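Local coordinates for uncharacterized protein YbaA (Shigella flexneri, PDB 2OKQ) that is of unknown function, belongs to the DUF1428 family, has a ferredoxin-like fold with a four-stranded antiparallel sheet and forms a two-chain assembly, at residues F31-V35 with A81-E85. Residues are numbered along the deposited sequence; the frame is centred on the assembly and turned at random.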
loop_
_atom_site.group_PDB
_atom_site.type_symbol
_atom_site.label_atom_id
_atom_site.label_comp_id
_atom_site.label_asym_id
_atom_site.label_seq_id
_atom_site.Cartn_x
_atom_site.Cartn_y
_atom_site.Cartn_z
ATOM N N PHE A 31 -3.700 -3.911 0.194
ATOM C CA PHE A 31 -5.054 -3.889 -0.383
ATOM C C PHE A 31 -5.064 -2.784 -1.433
ATOM O O PHE A 31 -4.484 -1.714 -1.213
ATOM C CB PHE A 31 -6.160 -3.545 0.635
ATOM C CG PHE A 31 -6.230 -4.430 1.865
ATOM C CD1 PHE A 31 -7.256 -5.354 2.013
ATOM C CD2 PHE A 31 -5.319 -4.277 2.912
ATOM C CE1 PHE A 31 -7.368 -6.133 3.192
ATOM C CE2 PHE A 31 -5.414 -5.062 4.072
ATOM C CZ PHE A 31 -6.436 -6.002 4.198
ATOM N N VAL A 32 -5.680 -3.053 -2.578
ATOM C CA VAL A 32 -6.023 -1.990 -3.537
ATOM C C VAL A 32 -7.503 -2.163 -3.811
ATOM O O VAL A 32 -7.957 -3.266 -4.117
ATOM C CB VAL A 32 -5.210 -2.044 -4.831
ATOM C CG1 VAL A 32 -5.455 -0.759 -5.696
ATOM C CG2 VAL A 32 -3.718 -2.172 -4.536
ATOM N N VAL A 33 -8.231 -1.048 -3.726
ATOM C CA VAL A 33 -9.683 -1.049 -3.708
ATOM C C VAL A 33 -10.194 -0.008 -4.716
ATOM O O VAL A 33 -9.585 1.050 -4.862
ATOM C CB VAL A 33 -10.181 -0.655 -2.285
ATOM C CG1 VAL A 33 -11.642 -0.963 -2.113
ATOM C CG2 VAL A 33 -9.378 -1.380 -1.193
ATOM N N ALA A 34 -11.290 -0.316 -5.417
ATOM C CA ALA A 34 -12.022 0.717 -6.170
ATOM C C ALA A 34 -13.208 1.156 -5.290
ATOM O O ALA A 34 -13.968 0.318 -4.790
ATOM C CB ALA A 34 -12.497 0.161 -7.501
ATOM N N VAL A 35 -13.321 2.451 -5.033
ATOM C CA VAL A 35 -14.357 2.966 -4.152
ATOM C C VAL A 35 -15.108 4.078 -4.906
ATOM O O VAL A 35 -14.474 4.943 -5.499
ATOM C CB VAL A 35 -13.746 3.545 -2.839
ATOM C CG1 VAL A 35 -14.808 4.129 -1.942
ATOM C CG2 VAL A 35 -12.948 2.472 -2.076
ATOM N N ALA A 81 -6.078 -2.393 -12.531
ATOM C CA ALA A 81 -5.842 -3.414 -11.504
ATOM C C ALA A 81 -7.090 -3.769 -10.693
ATOM O O ALA A 81 -7.231 -4.918 -10.229
ATOM C CB ALA A 81 -4.719 -2.943 -10.564
ATOM N N VAL A 82 -7.967 -2.798 -10.457
ATOM C CA VAL A 82 -9.218 -3.053 -9.724
ATOM C C VAL A 82 -10.471 -2.844 -10.611
ATOM O O VAL A 82 -11.599 -2.652 -10.104
ATOM C CB VAL A 82 -9.325 -2.221 -8.438
ATOM C CG1 VAL A 82 -8.205 -2.647 -7.427
ATOM C CG2 VAL A 82 -9.234 -0.724 -8.742
ATOM N N LYS A 83 -10.237 -2.863 -11.914
ATOM C CA LYS A 83 -11.288 -2.652 -12.936
ATOM C C LYS A 83 -12.226 -1.530 -12.501
ATOM O O LYS A 83 -13.451 -1.694 -12.417
ATOM C CB LYS A 83 -12.032 -3.957 -13.234
ATOM C CG LYS A 83 -11.112 -5.043 -13.745
ATOM C CD LYS A 83 -11.813 -6.356 -14.020
ATOM C CE LYS A 83 -10.870 -7.305 -14.766
ATOM N NZ LYS A 83 -11.378 -8.714 -14.855
ATOM N N ALA A 84 -11.609 -0.387 -12.198
ATOM C CA ALA A 84 -12.290 0.759 -11.643
ATOM C C ALA A 84 -13.295 1.295 -12.644
ATOM O O ALA A 84 -12.986 1.395 -13.832
ATOM C CB ALA A 84 -11.286 1.843 -11.290
ATOM N N GLU A 85 -14.481 1.640 -12.159
ATOM C CA GLU A 85 -15.500 2.254 -13.016
ATOM C C GLU A 85 -15.466 3.775 -12.934
ATOM O O GLU A 85 -14.880 4.346 -12.019
ATOM C CB GLU A 85 -16.882 1.690 -12.702
ATOM C CG GLU A 85 -17.150 0.401 -13.456
ATOM C CD GLU A 85 -18.075 -0.542 -12.730
ATOM O OE1 GLU A 85 -19.024 -0.077 -12.048
ATOM O OE2 GLU A 85 -17.856 -1.767 -12.852
#
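Val-82 lies over Val-32 and Ala-34 where the Schellman motif ending helix 78-81 sets a short loop on one face of the ferredoxin-like (βαββαβ) sheet, the face opposite the one packed by helix 40-56. The strand it covers, 27-36, is an inner one, bonded through its backbone to strands 88-97 and 131-140, so the loop meets it from above, by apolar contact. Ala-81 packs on its counterpart, Ala-81 of the second subunit, and NZ of Lys-83 bonds to the carbonyl O of Val-75 of that subunit, which places this sheet face near the dimer interface. Val-82 follows and splits its methyls between two residues of the strand. With chi1 at -65°, CG1 stands beside the backbone N and packs chiefly on the strand backbone, 3.4 Å from the carbonyl O of Val-32, while CG2 turns to the CB of Ala-34 at 3.6 Å. The side chains of Val-32 and Val-82 cross at about 90°, their CG1 atoms 3.8 Å apart. The carbonyl O of Val-82 accepts a hydrogen bond from NH1 of Arg-129, whose side chain also touches Ala-34. Lys-83 takes the positive phi of the C-prime position, its CB directed away from the strand. Ala-84, whose backbone N closes back on the O of Arg-79, then brings its CB to 4.3 Å and its CA to 4.2 Å from the CB of Ala-34.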